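Uronate isomerase (Caulobacter crescentus, PDB 2Q01) catalyses the interconversion of D-glucuronate with D-fructuronate and of D-galacturonate with D-tagaturonate in bacterial uronate metabolism. Local coordinates at residues 71-76 and 100-105; 79-84 and 322-327. All blocks are in the same frame, centred on the assembly; numbering follows the deposited sequence.

Both contacts lie on the same side of the chain's centre, their own centres about 13 Å apart, and each draws on the region around helix 67-74. Contact 1 sets that helix against helix 96-105, while contact 2 joins the loop between these helices to the end of helix 318-323. Along the chain the order is 71-76, 79-84, 100-105 and 322-327, so the contacts interleave. Leu83 and Leu80 of the 79-84 loop tie them together: Leu83 CD2 lies 3.8 Å from Leu73 CD2 and packs on Val102 too, while Leu80, which carries contact 2, packs on Tyr74. Apolar packing thus connects a potassium-bearing subunit boundary to the partly buried contact 2 in a protein of the TIM-barrel clan.

Contact 1 (71-76 and 100-105); sequences RMLYSQ and WRVFAS. With K (potassium ion), chain D.
Leu73 reaches the neighbouring helix with both of its methyl groups, a compact example of two helices meeting through a single leucine. Its CD1 comes to 4.0 Å from CD1 of Phe103, in the plane of the ring, so that the methyl meets an aromatic edge. The second branch, Leu73 CD2, settles over the helix backbone, 4.0 Å from Phe103 CA, and touches Val102 CG1 at 4.2 Å. Phe103 has CG anti to the backbone N (chi1 168°), which lays the ring back against Trp100 of its own helix, and its side chain crosses that of Leu73 at about a right angle. Phe103 CD2 sits over one face of the Trp100 ring, displaced toward the rim, while Phe107 meets the Phe103 ring with planes inclined by about 55°.

Two residues beyond Leu73, Ser75 OG bonds back to Met72 O at 2.6 Å, tilted from the carbonyl plane. The carbonyl O of Ser75 binds a potassium ion at 3.0 Å, together with a water and Ala375, Tyr378, Leu381 and Asn411 of the second subunit. The contact therefore places helix 67-74 between that subunit and helix 96-105, whose Trp100 and Phe103 also pack on helix 58-63 and whose Ala104 faces helix 138-149.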
loop_
_atom_site.group_PDB
_atom_site.type_symbol
_atom_site.label_atom_id
_atom_site.label_comp_id
_atom_site.label_asym_id
_atom_site.label_seq_id
_atom_site.Cartn_x
_atom_site.Cartn_y
_atom_site.Cartn_z
ATOM N N ARG B 71 -1.128 -14.890 20.848
ATOM C CA ARG B 71 -1.940 -13.821 20.276
ATOM C C ARG B 71 -3.228 -14.371 19.669
ATOM O O ARG B 71 -4.328 -14.045 20.118
ATOM C CB ARG B 71 -1.146 -13.053 19.217
ATOM C CG ARG B 71 -0.464 -11.801 19.741
ATOM C CD ARG B 71 0.306 -11.090 18.640
ATOM N NE ARG B 71 -0.543 -10.775 17.494
ATOM C CZ ARG B 71 -1.099 -9.587 17.280
ATOM N NH1 ARG B 71 -1.859 -9.391 16.211
ATOM N NH2 ARG B 71 -0.897 -8.595 18.136
ATOM N N MET B 72 -3.081 -15.205 18.646
ATOM C CA MET B 72 -4.227 -15.806 17.957
ATOM C C MET B 72 -5.203 -16.448 18.920
ATOM O O MET B 72 -6.412 -16.275 18.790
ATOM C CB MET B 72 -3.790 -16.887 16.958
ATOM C CG MET B 72 -3.663 -16.469 15.500
ATOM S SD MET B 72 -5.122 -15.877 14.614
ATOM C CE MET B 72 -6.472 -16.696 15.423
ATOM N N LEU B 73 -4.676 -17.207 19.876
ATOM C CA LEU B 73 -5.524 -17.875 20.843
ATOM C C LEU B 73 -6.218 -16.857 21.744
ATOM O O LEU B 73 -7.438 -16.912 21.889
ATOM C CB LEU B 73 -4.756 -18.947 21.624
ATOM C CG LEU B 73 -4.677 -20.301 20.900
ATOM C CD1 LEU B 73 -3.374 -20.458 20.157
ATOM C CD2 LEU B 73 -4.830 -21.441 21.877
ATOM N N TYR B 74 -5.458 -15.895 22.280
ATOM C CA TYR B 74 -6.031 -14.801 23.084
ATOM C C TYR B 74 -7.074 -14.016 22.302
ATOM O O TYR B 74 -8.078 -13.564 22.855
ATOM C CB TYR B 74 -4.951 -13.844 23.585
ATOM C CG TYR B 74 -5.467 -12.757 24.501
ATOM C CD1 TYR B 74 -5.891 -13.052 25.792
ATOM C CD2 TYR B 74 -5.523 -11.433 24.079
ATOM C CE1 TYR B 74 -6.357 -12.059 26.639
ATOM C CE2 TYR B 74 -5.987 -10.432 24.920
ATOM C CZ TYR B 74 -6.399 -10.752 26.198
ATOM O OH TYR B 74 -6.861 -9.769 27.038
ATOM N N SER B 75 -6.826 -13.888 21.006
ATOM C CA SER B 75 -7.734 -13.224 20.091
ATOM C C SER B 75 -9.055 -13.956 19.908
ATOM O O SER B 75 -10.012 -13.372 19.390
ATOM C CB SER B 75 -7.060 -13.018 18.730
ATOM O OG SER B 75 -7.323 -14.091 17.838
ATOM N N GLN B 76 -9.110 -15.221 20.311
ATOM C CA GLN B 76 -10.287 -16.044 20.068
ATOM C C GLN B 76 -10.989 -16.491 21.354
ATOM O O GLN B 76 -11.895 -17.327 21.316
ATOM C CB GLN B 76 -9.917 -17.234 19.180
ATOM C CG GLN B 76 -9.732 -16.863 17.711
ATOM C CD GLN B 76 -11.045 -16.832 16.938
ATOM O OE1 GLN B 76 -11.929 -17.669 17.146
ATOM N NE2 GLN B 76 -11.173 -15.874 16.034
ATOM N N TRP B 100 -0.960 -27.443 26.335
ATOM C CA TRP B 100 -0.726 -28.008 25.010
ATOM C C TRP B 100 -2.006 -28.531 24.358
ATOM O O TRP B 100 -2.175 -28.412 23.147
ATOM C CB TRP B 100 0.313 -29.126 25.081
ATOM C CG TRP B 100 0.677 -29.659 23.733
ATOM C CD1 TRP B 100 0.184 -30.783 23.129
ATOM C CD2 TRP B 100 1.589 -29.070 22.801
ATOM N NE1 TRP B 100 0.738 -30.932 21.881
ATOM C CE2 TRP B 100 1.606 -29.896 21.655
ATOM C CE3 TRP B 100 2.398 -27.925 22.824
ATOM C CZ2 TRP B 100 2.399 -29.612 20.542
ATOM C CZ3 TRP B 100 3.190 -27.647 21.716
ATOM C CH2 TRP B 100 3.184 -28.488 20.593
ATOM N N ARG B 101 -2.891 -29.107 25.167
ATOM C CA ARG B 101 -4.186 -29.607 24.707
ATOM C C ARG B 101 -5.069 -28.499 24.124
ATOM O O ARG B 101 -5.755 -28.718 23.124
ATOM C CB ARG B 101 -4.921 -30.283 25.867
ATOM C CG ARG B 101 -5.812 -31.452 25.482
ATOM C CD ARG B 101 -5.032 -32.759 25.527
ATOM N NE ARG B 101 -4.452 -33.010 26.845
ATOM C CZ ARG B 101 -5.048 -33.699 27.812
ATOM N NH1 ARG B 101 -6.254 -34.218 27.625
ATOM N NH2 ARG B 101 -4.434 -33.867 28.975
ATOM N N VAL B 102 -5.046 -27.321 24.756
ATOM C CA VAL B 102 -5.834 -26.161 24.314
ATOM C C VAL B 102 -5.289 -25.618 22.993
ATOM O O VAL B 102 -6.058 -25.298 22.085
ATOM C CB VAL B 102 -5.882 -25.043 25.397
ATOM C CG1 VAL B 102 -6.621 -23.807 24.888
ATOM C CG2 VAL B 102 -6.555 -25.551 26.659
ATOM N N PHE B 103 -3.963 -25.535 22.893
ATOM C CA PHE B 103 -3.299 -25.115 21.663
ATOM C C PHE B 103 -3.601 -26.056 20.500
ATOM O O PHE B 103 -3.909 -25.603 19.392
ATOM C CB PHE B 103 -1.787 -25.020 21.866
ATOM C CG PHE B 103 -1.014 -24.874 20.588
ATOM C CD1 PHE B 103 -1.105 -23.708 19.832
ATOM C CD2 PHE B 103 -0.199 -25.904 20.133
ATOM C CE1 PHE B 103 -0.398 -23.573 18.644
ATOM C CE2 PHE B 103 0.512 -25.775 18.945
ATOM C CZ PHE B 103 0.411 -24.608 18.201
ATOM N N ALA B 104 -3.492 -27.357 20.763
ATOM C CA ALA B 104 -3.743 -28.390 19.767
ATOM C C ALA B 104 -5.172 -28.318 19.240
ATOM O O ALA B 104 -5.388 -28.399 18.024
ATOM C CB ALA B 104 -3.473 -29.748 20.350
ATOM N N SER B 105 -6.126 -28.125 20.155
ATOM C CA SER B 105 -7.554 -27.994 19.818
ATOM C C SER B 105 -7.886 -26.699 19.079
ATOM O O SER B 105 -8.985 -26.551 18.540
ATOM C CB SER B 105 -8.411 -28.093 21.078
ATOM O OG SER B 105 -8.185 -29.320 21.747
HETATM K K K D . -10.501 -11.217 17.375
HETATM O O HOH W 1 -12.723 -12.527 17.881
#

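Contact 2 (79-84 and 322-327); sequences SLDALK and NSHGRD
Leu80 and Asp81 meet the imidazole of His324, one through apolar packing and the other through a water, in a loop-to-loop contact where a type I beta turn, Asp81 to Lys84, faces the end of helix 318-323. Leu80 lies with its side chain against the imidazole: CB is 3.8 Å from His324 NE2, and CD1 sits over one face of the ring, 4.1 Å above its plane and displaced toward the rim. Leu80 also packs against Phe70 and Tyr74 of helix 67-74, the same CD1 touching the Tyr74 ring.

Asp81 takes the more exposed position. Its OD2 approaches the ring obliquely and stays 4.3 Å from His324 NE2, too far for direct pairing; a nearby carboxylate would be expected to favour a protonated imidazole, although the charge is not seen. Further along, Leu83 turns its side chain to helices 67-74 and 96-105. Ser323 also bonds Ser87 and Lys88, so the chain after the turn returns to the same helix end.

On the opposing segment His324 has CG anti to its carbonyl carbon (chi1 -71°), which carries the ring toward Leu80. Both ring nitrogens have in-plane partners that fix the rotation of the imidazole: Ser323 OG and His324 ND1 share a hydrogen bond of 2.8 Å. A water bonded to His324 NE2 donates to Asp81 OD2 at 2.8 Å.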
loop_
_atom_site.group_PDB
_atom_site.type_symbol
_atom_site.label_atom_id
_atom_site.label_comp_id
_atom_site.label_asym_id
_atom_site.label_seq_id
_atom_site.Cartn_x
_atom_site.Cartn_y
_atom_site.Cartn_z
ATOM N N SER B 79 -7.674 -17.677 27.578
ATOM C CA SER B 79 -6.899 -16.958 28.585
ATOM C C SER B 79 -5.435 -17.383 28.525
ATOM O O SER B 79 -5.127 -18.506 28.128
ATOM C CB SER B 79 -7.472 -17.189 29.987
ATOM O OG SER B 79 -7.413 -18.555 30.357
ATOM N N LEU B 80 -4.539 -16.480 28.916
ATOM C CA LEU B 80 -3.100 -16.751 28.903
ATOM C C LEU B 80 -2.666 -17.688 30.031
ATOM O O LEU B 80 -1.603 -18.313 29.950
ATOM C CB LEU B 80 -2.286 -15.453 28.965
ATOM C CG LEU B 80 -2.441 -14.416 27.852
ATOM C CD1 LEU B 80 -3.359 -13.316 28.321
ATOM C CD2 LEU B 80 -1.099 -13.841 27.459
ATOM N N ASP B 81 -3.487 -17.765 31.080
ATOM C CA ASP B 81 -3.267 -18.693 32.190
ATOM C C ASP B 81 -3.479 -20.132 31.731
ATOM O O ASP B 81 -2.773 -21.041 32.179
ATOM C CB ASP B 81 -4.197 -18.373 33.368
ATOM C CG ASP B 81 -3.931 -17.003 33.973
ATOM O OD1 ASP B 81 -4.901 -16.240 34.157
ATOM O OD2 ASP B 81 -2.755 -16.685 34.263
ATOM N N ALA B 82 -4.441 -20.316 30.824
ATOM C CA ALA B 82 -4.740 -21.619 30.225
ATOM C C ALA B 82 -3.578 -22.166 29.396
ATOM O O ALA B 82 -3.450 -23.378 29.243
ATOM C CB ALA B 82 -6.009 -21.544 29.380
ATOM N N LEU B 83 -2.733 -21.269 28.888
ATOM C CA LEU B 83 -1.590 -21.629 28.044
ATOM C C LEU B 83 -0.243 -21.509 28.761
ATOM O O LEU B 83 0.808 -21.534 28.110
ATOM C CB LEU B 83 -1.577 -20.773 26.772
ATOM C CG LEU B 83 -2.810 -20.835 25.870
ATOM C CD1 LEU B 83 -2.820 -19.647 24.929
ATOM C CD2 LEU B 83 -2.887 -22.158 25.097
ATOM N N LYS B 84 -0.289 -21.382 30.092
ATOM C CA LYS B 84 0.898 -21.255 30.965
ATOM C C LYS B 84 1.842 -20.094 30.628
ATOM O O LYS B 84 3.064 -20.210 30.793
ATOM C CB LYS B 84 1.683 -22.578 31.050
ATOM C CG LYS B 84 1.525 -23.328 32.363
ATOM C CD LYS B 84 2.666 -24.311 32.580
ATOM C CE LYS B 84 3.043 -24.384 34.053
ATOM N NZ LYS B 84 4.283 -25.165 34.281
ATOM N N ASN B 322 -0.592 -4.259 32.771
ATOM C CA ASN B 322 -0.689 -4.303 34.231
ATOM C C ASN B 322 -0.549 -5.723 34.780
ATOM O O ASN B 322 0.231 -5.957 35.706
ATOM C CB ASN B 322 -2.000 -3.667 34.722
ATOM C CG ASN B 322 -2.078 -2.168 34.443
ATOM O OD1 ASN B 322 -1.067 -1.463 34.450
ATOM N ND2 ASN B 322 -3.292 -1.676 34.205
ATOM N N SER B 323 -1.290 -6.662 34.194
ATOM C CA SER B 323 -1.334 -8.042 34.690
ATOM C C SER B 323 -0.148 -8.910 34.273
ATOM O O SER B 323 0.350 -9.694 35.078
ATOM C CB SER B 323 -2.654 -8.724 34.305
ATOM O OG SER B 323 -2.783 -8.836 32.900
ATOM N N HIS B 324 0.300 -8.769 33.025
ATOM C CA HIS B 324 1.341 -9.641 32.466
ATOM C C HIS B 324 2.649 -8.936 32.118
ATOM O O HIS B 324 3.727 -9.507 32.295
ATOM C CB HIS B 324 0.815 -10.392 31.240
ATOM C CG HIS B 324 -0.183 -11.457 31.568
ATOM N ND1 HIS B 324 -1.479 -11.172 31.943
ATOM C CD2 HIS B 324 -0.079 -12.806 31.571
ATOM C CE1 HIS B 324 -2.129 -12.301 32.165
ATOM N NE2 HIS B 324 -1.303 -13.306 31.946
ATOM N N GLY B 325 2.559 -7.714 31.608
ATOM C CA GLY B 325 3.755 -6.925 31.316
ATOM C C GLY B 325 4.068 -6.769 29.842
ATOM O O GLY B 325 3.165 -6.791 28.997
ATOM N N ARG B 326 5.355 -6.608 29.542
ATOM C CA ARG B 326 5.824 -6.381 28.173
ATOM C C ARG B 326 5.883 -7.654 27.322
ATOM O O ARG B 326 5.853 -8.770 27.856
ATOM C CB ARG B 326 7.189 -5.688 28.193
ATOM C CG ARG B 326 7.106 -4.172 28.095
ATOM C CD ARG B 326 8.473 -3.569 27.850
ATOM N NE ARG B 326 8.448 -2.486 26.864
ATOM C CZ ARG B 326 8.256 -1.200 27.149
ATOM N NH1 ARG B 326 8.257 -0.297 26.175
ATOM N NH2 ARG B 326 8.060 -0.811 28.401
ATOM N N ASP B 327 5.959 -7.459 26.001
ATOM C CA ASP B 327 6.106 -8.528 24.988
ATOM C C ASP B 327 5.047 -9.638 25.037
ATOM O O ASP B 327 5.366 -10.819 24.878
ATOM C CB ASP B 327 7.519 -9.131 25.026
ATOM C CG ASP B 327 8.584 -8.165 24.538
ATOM O OD1 ASP B 327 9.576 -7.962 25.270
ATOM O OD2 ASP B 327 8.430 -7.613 23.426
HETATM O O HOH W 2 -0.895 -16.025 32.253
#